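Local coordinates for ssDNA binding protein (Aeropyrum pernix, PDB 4PSN) that probably binds single-stranded DNA, as a tetramer whose intersubunit tunnels are thought to entrap the strand, at residues C[9-14]-C[67-72]; C[71-76]-C[89-94]; C[160-165]-C[172-177]. One frame throughout, in Å; residues are numbered along the deposited sequence. Where two conformers were deposited one is given.

Interaction 1 of 3, residues C[9-14]-C[67-72]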
ATOM      1  N   THR C   9       0.586 -10.804  -5.289  1.00 24.74           N
ATOM      2  CA  THR C   9       1.004 -10.507  -3.923  1.00 21.14           C
ATOM      3  C   THR C   9       1.788  -9.204  -3.817  1.00 22.38           C
ATOM      4  O   THR C   9       1.927  -8.650  -2.735  1.00 22.82           O
ATOM      5  CB  THR C   9       1.924 -11.621  -3.371  1.00 24.28           C
ATOM      6  OG1 THR C   9       3.073 -11.741  -4.214  1.00 20.78           O
ATOM      7  CG2 THR C   9       1.197 -12.968  -3.311  1.00 27.65           C
ATOM      8  N   GLY C  10       2.338  -8.731  -4.934  1.00 24.44           N
ATOM      9  CA  GLY C  10       3.378  -7.712  -4.868  1.00 24.05           C
ATOM     10  C   GLY C  10       4.618  -8.296  -4.191  1.00 24.47           C
ATOM     11  O   GLY C  10       4.681  -9.500  -3.942  1.00 24.83           O
ATOM     12  N   LEU C  11       5.606  -7.455  -3.900  1.00 22.85           N
ATOM     13  CA  LEU C  11       6.819  -7.898  -3.237  1.00 24.11           C
ATOM     14  C   LEU C  11       6.469  -8.235  -1.808  1.00 25.17           C
ATOM     15  O   LEU C  11       5.790  -7.463  -1.122  1.00 22.33           O
ATOM     16  CB  LEU C  11       7.866  -6.791  -3.235  1.00 21.61           C
ATOM     17  CG  LEU C  11       8.294  -6.266  -4.607  1.00 22.37           C
ATOM     18  CD1 LEU C  11       9.246  -5.096  -4.418  1.00 23.09           C
ATOM     19  CD2 LEU C  11       8.946  -7.381  -5.431  1.00 25.97           C
ATOM     20  N   VAL C  12       6.918  -9.393  -1.346  1.00 19.31           N
ATOM     21  CA  VAL C  12       6.685  -9.742   0.052  1.00 17.21           C
ATOM     22  C   VAL C  12       7.831 -10.598   0.609  1.00 22.83           C
ATOM     23  O   VAL C  12       8.396 -11.417  -0.108  1.00 23.71           O
ATOM     24  CB  VAL C  12       5.292 -10.427   0.223  1.00 24.61           C
ATOM     25  CG1 VAL C  12       5.275 -11.779  -0.476  1.00 21.77           C
ATOM     26  CG2 VAL C  12       4.917 -10.556   1.700  1.00 28.07           C
ATOM     27  N   ILE C  13       8.207 -10.384   1.872  1.00 24.04           N
ATOM     28  CA  ILE C  13       9.199 -11.265   2.492  1.00 28.86           C
ATOM     29  C   ILE C  13       8.630 -12.688   2.501  1.00 25.67           C
ATOM     30  O   ILE C  13       7.444 -12.889   2.761  1.00 21.69           O
ATOM     31  CB  ILE C  13       9.561 -10.846   3.940  1.00 37.39           C
ATOM     32  CG1 ILE C  13      10.193  -9.460   3.965  1.00 38.81           C
ATOM     33  CG2 ILE C  13      10.583 -11.812   4.534  1.00 39.60           C
ATOM     34  CD1 ILE C  13      11.680  -9.475   3.602  1.00 41.83           C
ATOM     35  N   ALA C  14       9.464 -13.680   2.221  1.00 25.59           N
ATOM     36  CA  ALA C  14       8.940 -15.022   2.000  1.00 27.50           C
ATOM     37  C   ALA C  14       8.097 -15.514   3.177  1.00 30.06           C
ATOM     38  O   ALA C  14       7.054 -16.140   2.979  1.00 30.14           O
ATOM     39  CB  ALA C  14      10.063 -15.992   1.685  1.00 27.68           C
ATOM     40  N   LEU C  67      13.658 -15.133   4.882  1.00 33.98           N
ATOM     41  CA  LEU C  67      14.004 -13.715   4.801  1.00 34.89           C
ATOM     42  C   LEU C  67      14.284 -13.240   3.371  1.00 31.14           C
ATOM     43  O   LEU C  67      14.678 -12.094   3.143  1.00 28.12           O
ATOM     44  CB  LEU C  67      15.202 -13.414   5.701  1.00 38.01           C
ATOM     45  CG  LEU C  67      14.893 -13.491   7.196  1.00 45.65           C
ATOM     46  CD1 LEU C  67      16.151 -13.247   8.019  1.00 49.42           C
ATOM     47  CD2 LEU C  67      13.807 -12.485   7.541  1.00 47.98           C
ATOM     48  N   ASP C  68      14.092 -14.121   2.403  1.00 24.31           N
ATOM     49  CA  ASP C  68      14.191 -13.705   1.016  1.00 25.58           C
ATOM     50  C   ASP C  68      12.904 -12.961   0.633  1.00 24.55           C
ATOM     51  O   ASP C  68      11.979 -12.850   1.441  1.00 23.74           O
ATOM     52  CB  ASP C  68      14.389 -14.916   0.115  1.00 28.43           C
ATOM     53  CG  ASP C  68      15.765 -15.531   0.251  1.00 32.30           C
ATOM     54  OD1 ASP C  68      16.722 -14.862   0.727  1.00 29.76           O
ATOM     55  OD2 ASP C  68      15.882 -16.698  -0.159  1.00 30.27           O
ATOM     56  N   VAL C  69      12.853 -12.434  -0.584  1.00 23.30           N
ATOM     57  CA  VAL C  69      11.663 -11.730  -1.061  1.00 21.33           C
ATOM     58  C   VAL C  69      11.081 -12.515  -2.235  1.00 19.06           C
ATOM     59  O   VAL C  69      11.823 -13.054  -3.047  1.00 20.12           O
ATOM     60  CB  VAL C  69      12.010 -10.303  -1.493  1.00 24.37           C
ATOM     61  CG1 VAL C  69      10.857  -9.660  -2.270  1.00 23.58           C
ATOM     62  CG2 VAL C  69      12.384  -9.457  -0.276  1.00 22.52           C
ATOM     63  N   VAL C  70       9.758 -12.611  -2.303  1.00 19.20           N
ATOM     64  CA  VAL C  70       9.097 -13.287  -3.406  1.00 18.76           C
ATOM     65  C   VAL C  70       7.984 -12.414  -3.947  1.00 22.89           C
ATOM     66  O   VAL C  70       7.570 -11.457  -3.306  1.00 25.50           O
ATOM     67  CB  VAL C  70       8.464 -14.612  -2.961  1.00 27.13           C
ATOM     68  CG1 VAL C  70       9.545 -15.639  -2.613  1.00 26.00           C
ATOM     69  CG2 VAL C  70       7.524 -14.371  -1.774  1.00 22.17           C
ATOM     70  N   ARG C  71       7.492 -12.752  -5.125  1.00 22.22           N
ATOM     71  CA  ARG C  71       6.332 -12.083  -5.690  1.00 19.26           C
ATOM     72  C   ARG C  71       5.626 -13.156  -6.488  1.00 22.60           C
ATOM     73  O   ARG C  71       6.258 -13.865  -7.266  1.00 25.84           O
ATOM     74  CB  ARG C  71       6.751 -10.922  -6.603  1.00 20.60           C
ATOM     75  CG  ARG C  71       5.565 -10.163  -7.231  1.00 21.81           C
ATOM     76  CD  ARG C  71       5.966  -8.745  -7.658  1.00 24.72           C
ATOM     77  NE  ARG C  71       6.902  -8.768  -8.780  1.00 26.38           N
ATOM     78  CZ  ARG C  71       7.512  -7.691  -9.285  1.00 28.51           C
ATOM     79  NH1 ARG C  71       8.346  -7.833 -10.304  1.00 26.39           N
ATOM     80  NH2 ARG C  71       7.282  -6.480  -8.780  1.00 26.68           N
ATOM     81  N   ILE C  72       4.321 -13.281  -6.291  1.00 18.44           N
ATOM     82  CA  ILE C  72       3.574 -14.407  -6.836  1.00 19.94           C
ATOM     83  C   ILE C  72       2.321 -13.911  -7.505  1.00 23.07           C
ATOM     84  O   ILE C  72       1.699 -12.961  -7.049  1.00 23.74           O
ATOM     85  CB  ILE C  72       3.154 -15.395  -5.699  1.00 25.76           C
ATOM     86  CG1 ILE C  72       4.392 -15.883  -4.950  1.00 29.86           C
ATOM     87  CG2 ILE C  72       2.372 -16.574  -6.262  1.00 22.67           C
ATOM     88  CD1 ILE C  72       4.091 -16.673  -3.722  1.00 34.85           C
TER
HETATM   89  O   HOH W   1       2.435  -9.734  -7.713  1.00 30.91           O
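Thr9 binds the Ile72 backbone through both its own N and its hydroxyl. Its N gives a hydrogen bond to Ile72 O (3.0 Å), and its OG1, set between the backbone N and the carbonyl carbon (chi1 59°), receives Ile72 N at 2.9 Å. The same OG1 donates to Gly10 O in the carbonyl plane, so accepting one bond and giving another fixes its rotation, while CG2 lies against Ile72 CB. At the register break Gly10, with positive phi, lies against the aliphatic Arg71 chain: Arg71 CG sits 3.5 Å from Gly10 O. Arg71 starts fully extended (chi1 -180°) and bends at chi3, which brings its guanidinium against Leu11 CD2; that methyl covers one face, 3.8 Å from Arg71 NH2, while the charged end makes a salt bridge with Glu93. Regular pairing resumes at Val12 and Val70, whose amides and carbonyls bond reciprocally; on the same side of the sheet Val12 CG1 meets Val70 CG2 at 3.7 Å. Ile13 turns outward, yet its CD1 still reaches Val69 CG2 at about a right angle, and Ala14 N closes the row on Asp68 O (2.8 Å). Val70 and Ile72 pack on helix 40-61; Leu11 packs on Val12, and Ile13 on Trp95, of the second subunit. This is an interrupted antiparallel pairing of the N-terminal strand, outermost within this chain, with the central strand of its three-stranded sheet, helix-backed and at a subunit interface.

Interaction 2 of 3, residues C[71-76]-C[89-94]; sequences RIQIDY and TLRVEL
Arg71 and Glu93 lie side by side, and the guanidinium grips the carboxylate side-on with two nitrogens: NE bonds Glu93 OE1 and NH1 bonds Glu93 OE2, each at 3.0 Å. Both oxygens lie close to the guanidinium plane, but the two flat groups are turned 40° apart: OE1 is met from above the carboxylate plane, OE2 on its own syn side but somewhat tilted from that plane. Two pairs along the strands, the Gln73 amide stacks on a face of the Arg91 guanidinium, their planes 23° apart and Gln73 NE2 3.9 Å above its centre; the aliphatic parts continue the contact, with Gln73 CG 3.7 Å from Arg91 CB. Asp31 of the third subunit holds both polar ends, through a salt bridge to Arg91 NH1 and a hydrogen bond from Gln73 NE2. Farther on, Thr89 OG1, set between its backbone N and carbonyl carbon (chi1 67°), accepts Asp75 N at 2.8 Å and is also bonded to Asp86 O. Water 3 joins Gln73 NE2, Asp75 OD1 and Thr89 O, and Thr6 also bonds Asp75 OD1. On the reverse side, Leu90 CD1 touches Ile72 CG2 (4.0 Å) and Ile74 CB, and Val92 CG2 meets Ile72 CG1; helix 40-61 covers Ile72, Leu90 and Val92, and Val107 of the second subunit packs on the last two. Reciprocal backbone bonds join Arg71 with Glu93 and Gln73 with Arg91. The result is an amphipathic antiparallel beta hairpin, its charged face partly used between subunits and its apolar face packed on a helix and a second subunit.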
ATOM      1  N   ARG C  71       7.492 -12.752  -5.125  1.00 22.22           N
ATOM      2  CA  ARG C  71       6.332 -12.083  -5.690  1.00 19.26           C
ATOM      3  C   ARG C  71       5.626 -13.156  -6.488  1.00 22.60           C
ATOM      4  O   ARG C  71       6.258 -13.865  -7.266  1.00 25.84           O
ATOM      5  CB  ARG C  71       6.751 -10.922  -6.603  1.00 20.60           C
ATOM      6  CG  ARG C  71       5.565 -10.163  -7.231  1.00 21.81           C
ATOM      7  CD  ARG C  71       5.966  -8.745  -7.658  1.00 24.72           C
ATOM      8  NE  ARG C  71       6.902  -8.768  -8.780  1.00 26.38           N
ATOM      9  CZ  ARG C  71       7.512  -7.691  -9.285  1.00 28.51           C
ATOM     10  NH1 ARG C  71       8.346  -7.833 -10.304  1.00 26.39           N
ATOM     11  NH2 ARG C  71       7.282  -6.480  -8.780  1.00 26.68           N
ATOM     12  N   ILE C  72       4.321 -13.281  -6.291  1.00 18.44           N
ATOM     13  CA  ILE C  72       3.574 -14.407  -6.836  1.00 19.94           C
ATOM     14  C   ILE C  72       2.321 -13.911  -7.505  1.00 23.07           C
ATOM     15  O   ILE C  72       1.699 -12.961  -7.049  1.00 23.74           O
ATOM     16  CB  ILE C  72       3.154 -15.395  -5.699  1.00 25.76           C
ATOM     17  CG1 ILE C  72       4.392 -15.883  -4.950  1.00 29.86           C
ATOM     18  CG2 ILE C  72       2.372 -16.574  -6.262  1.00 22.67           C
ATOM     19  CD1 ILE C  72       4.091 -16.673  -3.722  1.00 34.85           C
ATOM     20  N   GLN C  73       1.959 -14.546  -8.605  1.00 22.95           N
ATOM     21  CA  GLN C  73       0.718 -14.218  -9.256  1.00 25.08           C
ATOM     22  C   GLN C  73       0.179 -15.476  -9.896  1.00 25.99           C
ATOM     23  O   GLN C  73       0.943 -16.341 -10.345  1.00 29.64           O
ATOM     24  CB  GLN C  73       0.901 -13.086 -10.279  1.00 24.30           C
ATOM     25  CG  GLN C  73       1.698 -13.437 -11.506  1.00 34.42           C
ATOM     26  CD  GLN C  73       1.544 -12.380 -12.595  1.00 45.08           C
ATOM     27  OE1 GLN C  73       1.970 -11.235 -12.420  1.00 50.25           O
ATOM     28  NE2 GLN C  73       0.907 -12.756 -13.718  1.00 38.53           N
ATOM     29  N   ILE C  74      -1.140 -15.604  -9.891  1.00 22.87           N
ATOM     30  CA  ILE C  74      -1.788 -16.734 -10.542  1.00 27.61           C
ATOM     31  C   ILE C  74      -3.207 -16.322 -10.888  1.00 28.41           C
ATOM     32  O   ILE C  74      -3.848 -15.616 -10.116  1.00 28.87           O
ATOM     33  CB  ILE C  74      -1.793 -17.960  -9.617  1.00 26.70           C
ATOM     34  CG1 ILE C  74      -2.389 -19.182 -10.318  1.00 22.13           C
ATOM     35  CG2 ILE C  74      -2.534 -17.646  -8.307  1.00 19.12           C
ATOM     36  CD1 ILE C  74      -2.310 -20.448  -9.425  1.00 26.75           C
ATOM     37  N   ASP C  75      -3.681 -16.717 -12.062  1.00 27.79           N
ATOM     38  CA  ASP C  75      -5.036 -16.368 -12.471  1.00 34.73           C
ATOM     39  C   ASP C  75      -6.034 -17.317 -11.816  1.00 33.40           C
ATOM     40  O   ASP C  75      -5.682 -18.443 -11.441  1.00 31.57           O
ATOM     41  CB  ASP C  75      -5.192 -16.441 -13.999  1.00 36.35           C
ATOM     42  CG  ASP C  75      -4.366 -15.380 -14.744  1.00 37.53           C
ATOM     43  OD1 ASP C  75      -3.802 -14.459 -14.109  1.00 35.84           O
ATOM     44  OD2 ASP C  75      -4.299 -15.473 -15.988  1.00 38.00           O
ATOM     45  N   TYR C  76      -7.282 -16.871 -11.682  1.00 27.27           N
ATOM     46  CA  TYR C  76      -8.339 -17.746 -11.170  1.00 28.84           C
ATOM     47  C   TYR C  76      -9.696 -17.428 -11.768  1.00 32.51           C
ATOM     48  O   TYR C  76      -9.949 -16.314 -12.245  1.00 33.20           O
ATOM     49  CB  TYR C  76      -8.430 -17.720  -9.632  1.00 23.37           C
ATOM     50  CG  TYR C  76      -8.840 -16.382  -9.067  1.00 30.54           C
ATOM     51  CD1 TYR C  76     -10.175 -16.071  -8.862  1.00 32.76           C
ATOM     52  CD2 TYR C  76      -7.888 -15.427  -8.738  1.00 32.29           C
ATOM     53  CE1 TYR C  76     -10.552 -14.844  -8.351  1.00 34.86           C
ATOM     54  CE2 TYR C  76      -8.256 -14.200  -8.211  1.00 35.71           C
ATOM     55  CZ  TYR C  76      -9.591 -13.912  -8.027  1.00 38.98           C
ATOM     56  OH  TYR C  76      -9.960 -12.691  -7.516  1.00 37.67           O
ATOM     57  N   THR C  89      -0.836 -20.448 -15.207  1.00 35.09           N
ATOM     58  CA  THR C  89      -0.560 -19.013 -15.167  1.00 31.16           C
ATOM     59  C   THR C  89       0.232 -18.629 -13.933  1.00 29.25           C
ATOM     60  O   THR C  89       0.445 -17.450 -13.660  1.00 33.37           O
ATOM     61  CB  THR C  89      -1.849 -18.189 -15.173  1.00 29.90           C
ATOM     62  OG1 THR C  89      -2.556 -18.420 -13.949  1.00 26.41           O
ATOM     63  CG2 THR C  89      -2.728 -18.586 -16.367  1.00 34.01           C
ATOM     64  N   LEU C  90       0.663 -19.626 -13.177  1.00 25.06           N
ATOM     65  CA  LEU C  90       1.409 -19.352 -11.962  1.00 26.51           C
ATOM     66  C   LEU C  90       2.766 -18.763 -12.323  1.00 28.89           C
ATOM     67  O   LEU C  90       3.488 -19.309 -13.150  1.00 29.37           O
ATOM     68  CB  LEU C  90       1.587 -20.628 -11.134  1.00 27.24           C
ATOM     69  CG  LEU C  90       2.511 -20.460  -9.930  1.00 32.07           C
ATOM     70  CD1 LEU C  90       1.920 -19.477  -8.934  1.00 28.15           C
ATOM     71  CD2 LEU C  90       2.786 -21.815  -9.271  1.00 26.93           C
ATOM     72  N   ARG C  91       3.108 -17.641 -11.706  1.00 22.73           N
ATOM     73  CA  ARG C  91       4.407 -17.034 -11.928  1.00 29.63           C
ATOM     74  C   ARG C  91       4.993 -16.682 -10.582  1.00 27.88           C
ATOM     75  O   ARG C  91       4.326 -16.078  -9.752  1.00 24.09           O
ATOM     76  CB  ARG C  91       4.281 -15.782 -12.794  1.00 40.99           C
ATOM     77  CG  ARG C  91       5.587 -15.031 -12.964  1.00 58.53           C
ATOM     78  CD  ARG C  91       5.356 -13.596 -13.443  1.00 69.92           C
ATOM     79  NE  ARG C  91       4.784 -13.543 -14.785  1.00 78.44           N
ATOM     80  CZ  ARG C  91       4.378 -12.426 -15.381  1.00 83.12           C
ATOM     81  NH1 ARG C  91       4.475 -11.259 -14.750  1.00 83.10           N
ATOM     82  NH2 ARG C  91       3.870 -12.476 -16.607  1.00 83.50           N
ATOM     83  N   VAL C  92       6.239 -17.080 -10.355  1.00 24.48           N
ATOM     84  CA  VAL C  92       6.889 -16.784  -9.090  1.00 23.02           C
ATOM     85  C   VAL C  92       8.220 -16.115  -9.380  1.00 29.13           C
ATOM     86  O   VAL C  92       8.939 -16.520 -10.286  1.00 30.25           O
ATOM     87  CB  VAL C  92       7.089 -18.059  -8.237  1.00 31.41           C
ATOM     88  CG1 VAL C  92       7.979 -17.764  -7.037  1.00 39.19           C
ATOM     89  CG2 VAL C  92       5.741 -18.619  -7.768  1.00 25.87           C
ATOM     90  N   GLU C  93       8.513 -15.048  -8.647  1.00 29.86           N
ATOM     91  CA  GLU C  93       9.814 -14.410  -8.716  1.00 32.02           C
ATOM     92  C   GLU C  93      10.464 -14.534  -7.350  1.00 31.23           C
ATOM     93  O   GLU C  93       9.784 -14.540  -6.329  1.00 28.26           O
ATOM     94  CB  GLU C  93       9.680 -12.942  -9.118  1.00 31.53           C
ATOM     95  CG  GLU C  93       9.199 -12.742 -10.558  1.00 33.16           C
ATOM     96  CD  GLU C  93       8.599 -11.361 -10.777  1.00 40.74           C
ATOM     97  OE1 GLU C  93       7.399 -11.176 -10.461  1.00 39.62           O
ATOM     98  OE2 GLU C  93       9.331 -10.457 -11.247  1.00 39.27           O
ATOM     99  N   LEU C  94      11.782 -14.644  -7.337  1.00 28.20           N
ATOM    100  CA  LEU C  94      12.512 -14.780  -6.097  1.00 26.85           C
ATOM    101  C   LEU C  94      13.754 -13.906  -6.136  1.00 24.04           C
ATOM    102  O   LEU C  94      14.439 -13.811  -7.164  1.00 24.66           O
ATOM    103  CB  LEU C  94      12.892 -16.250  -5.868  1.00 24.75           C
ATOM    104  CG  LEU C  94      13.844 -16.574  -4.714  1.00 28.49           C
ATOM    105  CD1 LEU C  94      13.179 -16.317  -3.378  1.00 29.34           C
ATOM    106  CD2 LEU C  94      14.331 -18.036  -4.826  1.00 27.50           C
TER
HETATM  107  O   HOH W   2       5.528 -13.010 -10.190  1.00 28.48           O
HETATM  108  O   HOH W   3      -0.896 -15.031 -13.745  1.00 35.92           O

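Interaction 3 of 3, residues C[160-165]-C[172-177]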
ATOM      1  N   ALA C 160      19.619  30.565 -27.749  1.00 17.93           N
ATOM      2  CA  ALA C 160      18.930  29.299 -27.940  1.00 20.58           C
ATOM      3  C   ALA C 160      18.014  29.005 -26.755  1.00 20.88           C
ATOM      4  O   ALA C 160      18.277  29.434 -25.639  1.00 20.99           O
ATOM      5  CB  ALA C 160      19.947  28.152 -28.125  1.00 18.96           C
ATOM      6  N   LEU C 161      16.946  28.262 -27.013  1.00 16.37           N
ATOM      7  CA  LEU C 161      16.142  27.679 -25.955  1.00 17.76           C
ATOM      8  C   LEU C 161      16.616  26.247 -25.739  1.00 25.02           C
ATOM      9  O   LEU C 161      16.843  25.510 -26.705  1.00 21.10           O
ATOM     10  CB  LEU C 161      14.682  27.665 -26.374  1.00 21.44           C
ATOM     11  CG  LEU C 161      14.121  29.038 -26.729  1.00 24.42           C
ATOM     12  CD1 LEU C 161      12.703  28.916 -27.250  1.00 24.06           C
ATOM     13  CD2 LEU C 161      14.161  29.946 -25.522  1.00 27.76           C
ATOM     14  N   VAL C 162      16.759  25.857 -24.475  1.00 19.28           N
ATOM     15  CA  VAL C 162      17.203  24.524 -24.134  1.00 23.09           C
ATOM     16  C   VAL C 162      16.211  23.926 -23.150  1.00 25.62           C
ATOM     17  O   VAL C 162      15.784  24.596 -22.216  1.00 23.92           O
ATOM     18  CB  VAL C 162      18.579  24.565 -23.455  1.00 19.73           C
ATOM     19  CG1 VAL C 162      19.047  23.157 -23.160  1.00 25.97           C
ATOM     20  CG2 VAL C 162      19.584  25.276 -24.360  1.00 26.88           C
ATOM     21  N   ARG C 163      15.829  22.675 -23.376  1.00 17.90           N
ATOM     22  CA  ARG C 163      15.063  21.931 -22.375  1.00 19.09           C
ATOM     23  C   ARG C 163      15.391  20.455 -22.484  1.00 16.67           C
ATOM     24  O   ARG C 163      15.971  20.026 -23.468  1.00 15.56           O
ATOM     25  CB  ARG C 163      13.542  22.175 -22.476  1.00 25.26           C
ATOM     26  CG  ARG C 163      12.914  22.091 -23.851  1.00 31.42           C
ATOM     27  CD  ARG C 163      13.299  23.317 -24.676  1.00 43.00           C
ATOM     28  NE  ARG C 163      12.403  23.578 -25.797  1.00 43.61           N
ATOM     29  CZ  ARG C 163      12.820  23.837 -27.033  1.00 44.33           C
ATOM     30  NH1 ARG C 163      11.937  24.076 -27.995  1.00 52.90           N
ATOM     31  NH2 ARG C 163      14.122  23.855 -27.313  1.00 29.92           N
ATOM     32  N   GLY C 164      15.041  19.678 -21.477  1.00 18.28           N
ATOM     33  CA  GLY C 164      15.402  18.276 -21.522  1.00 19.81           C
ATOM     34  C   GLY C 164      15.079  17.592 -20.228  1.00 16.23           C
ATOM     35  O   GLY C 164      14.449  18.181 -19.357  1.00 15.27           O
ATOM     36  N   ALA C 165      15.517  16.341 -20.101  1.00 17.48           N
ATOM     37  CA  ALA C 165      15.172  15.542 -18.947  1.00 14.75           C
ATOM     38  C   ALA C 165      16.165  14.392 -18.833  1.00 16.86           C
ATOM     39  O   ALA C 165      16.672  13.935 -19.850  1.00 16.91           O
ATOM     40  CB  ALA C 165      13.755  14.979 -19.129  1.00 13.24           C
ATOM     41  N   LEU C 172      15.190  14.330 -13.364  1.00 20.00           N
ATOM     42  CA  LEU C 172      15.325  15.787 -13.458  1.00 22.56           C
ATOM     43  C   LEU C 172      14.757  16.330 -14.753  1.00 20.42           C
ATOM     44  O   LEU C 172      14.944  15.755 -15.822  1.00 22.52           O
ATOM     45  CB  LEU C 172      16.792  16.208 -13.388  1.00 22.08           C
ATOM     46  CG  LEU C 172      17.534  15.879 -12.099  1.00 25.64           C
ATOM     47  CD1 LEU C 172      19.021  16.119 -12.301  1.00 24.78           C
ATOM     48  CD2 LEU C 172      16.994  16.737 -10.960  1.00 27.24           C
ATOM     49  N   LEU C 173      14.050  17.449 -14.642  0.54 19.77           N
ATOM     50  CA  LEU C 173      13.482  18.113 -15.793  0.54 21.36           C
ATOM     51  C   LEU C 173      14.079  19.507 -15.939  0.54 22.36           C
ATOM     52  O   LEU C 173      13.974  20.333 -15.038  0.54 23.44           O
ATOM     53  CB  LEU C 173      11.963  18.201 -15.653  0.54 22.57           C
ATOM     54  CG  LEU C 173      11.155  17.349 -16.626  0.54 23.79           C
ATOM     55  CD1 LEU C 173      11.628  15.919 -16.598  0.54 32.51           C
ATOM     56  CD2 LEU C 173       9.667  17.434 -16.297  0.54 19.04           C
ATOM     57  N   LEU C 174      14.731  19.752 -17.066  1.00 18.47           N
ATOM     58  CA  LEU C 174      15.234  21.083 -17.366  1.00 22.23           C
ATOM     59  C   LEU C 174      14.143  21.818 -18.139  1.00 25.91           C
ATOM     60  O   LEU C 174      13.830  21.451 -19.271  1.00 22.05           O
ATOM     61  CB  LEU C 174      16.519  20.991 -18.193  1.00 21.36           C
ATOM     62  CG  LEU C 174      17.155  22.306 -18.641  1.00 27.75           C
ATOM     63  CD1 LEU C 174      17.760  23.036 -17.454  1.00 29.68           C
ATOM     64  CD2 LEU C 174      18.209  22.047 -19.720  1.00 23.97           C
ATOM     65  N   LYS C 175      13.545  22.825 -17.504  1.00 24.54           N
ATOM     66  CA  LYS C 175      12.505  23.663 -18.109  1.00 31.06           C
ATOM     67  C   LYS C 175      13.091  24.590 -19.173  1.00 23.63           C
ATOM     68  O   LYS C 175      14.288  24.872 -19.154  1.00 24.32           O
ATOM     69  CB  LYS C 175      11.845  24.540 -17.042  1.00 37.00           C
ATOM     70  CG  LYS C 175      11.486  23.815 -15.762  1.00 54.73           C
ATOM     71  CD  LYS C 175      10.263  22.949 -15.959  1.00 60.55           C
ATOM     72  CE  LYS C 175       9.717  22.476 -14.630  1.00 59.80           C
ATOM     73  NZ  LYS C 175       8.256  22.245 -14.719  1.00 53.92           N
ATOM     74  N   ARG C 176      12.242  25.069 -20.081  1.00 28.40           N
ATOM     75  CA  ARG C 176      12.677  26.017 -21.104  1.00 31.78           C
ATOM     76  C   ARG C 176      13.635  27.065 -20.527  1.00 29.97           C
ATOM     77  O   ARG C 176      13.320  27.776 -19.573  1.00 29.58           O
ATOM     78  CB  ARG C 176      11.492  26.699 -21.794  1.00 34.95           C
ATOM     79  CG  ARG C 176      11.950  27.617 -22.928  1.00 38.28           C
ATOM     80  CD  ARG C 176      10.875  28.599 -23.401  1.00 38.08           C
ATOM     81  NE  ARG C 176       9.945  27.983 -24.341  1.00 38.60           N
ATOM     82  CZ  ARG C 176       9.190  28.662 -25.196  1.00 40.77           C
ATOM     83  NH1 ARG C 176       8.374  28.013 -26.013  1.00 44.27           N
ATOM     84  NH2 ARG C 176       9.258  29.991 -25.237  1.00 36.71           N
ATOM     85  N   THR C 177      14.823  27.144 -21.103  1.00 23.60           N
ATOM     86  CA  THR C 177      15.842  28.043 -20.599  1.00 26.89           C
ATOM     87  C   THR C 177      16.464  28.741 -21.790  1.00 26.87           C
ATOM     88  O   THR C 177      16.868  28.088 -22.754  1.00 26.30           O
ATOM     89  CB  THR C 177      16.935  27.250 -19.845  1.00 32.29           C
ATOM     90  OG1 THR C 177      16.338  26.526 -18.768  1.00 37.11           O
ATOM     91  CG2 THR C 177      17.996  28.181 -19.291  1.00 31.17           C
TER
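Val162 and Thr177 exchange two backbone hydrogen bonds, Val162 N to Thr177 O at 2.8 Å and Thr177 N to Val162 O at 2.9 Å, the second less straight (135° at the hydrogen). Gly164 and Leu174 form the next reciprocal pair: Gly164 N approaches Leu174 O in the carbonyl plane, on a lone pair, whereas Leu174 N lies above the plane of Gly164 O. Leu174 O is also hydrogen-bonded to a bound glycerol. Between these pairs the register slips by one residue, a beta bulge, and Lys175 O is taken instead by Thr177 OG1 at 2.7 Å. On the sheet face that also carries Thr177, Val162 CG1 meets Leu174 CD2 at 3.7 Å. Arg176 starts with CG opposite its backbone N (chi1 -176°) and bends at chi3, carrying its guanidinium past Leu161, whose CD1 lies 3.9 Å above the plane toward the rim. Arg176 NH2 is satisfied by Asp136 of the fourth subunit, Arg163 NH2 by Thr154, and Lys175 NZ by Glu215 of the fourth subunit. A leucine replacing Arg176 would probably leave that Asp136 without its cationic mate and take the flat cover from Leu161 CD1. Arg163 NE and Arg176 NE stand 5.3 Å apart, a proximity the Asp136 carboxylate probably eases. The chemistry implies a hairpin joined internally by backbone bonds and apolar packing, with Lys175 and Arg176 turned to acidic partners on the fourth subunit and Arg163 tied to its own sheet.

Overall arrangement
Interactions 1 and 2 are neighbouring strand pairings in one sheet: both use strand 69-78, share Arg71 and Ile72, and have centres 11 Å apart. In them the central strand bonds 6-13 on one edge and 83-97 on the other, and Val70 CG1 meets Leu94 CD1 at 3.8 Å where they touch. Interaction 3 belongs to the six-stranded C-terminal sheet, its centre about 40 Å from that of interaction 1 and 42 Å from that of interaction 2, across the chain's centre, with no direct contact. Interactions 1 and 2 meet the second subunit, 2 also the third, and 3 the fourth, so all three contribute to the tetramer, consistent with DNA tunnels between subunits.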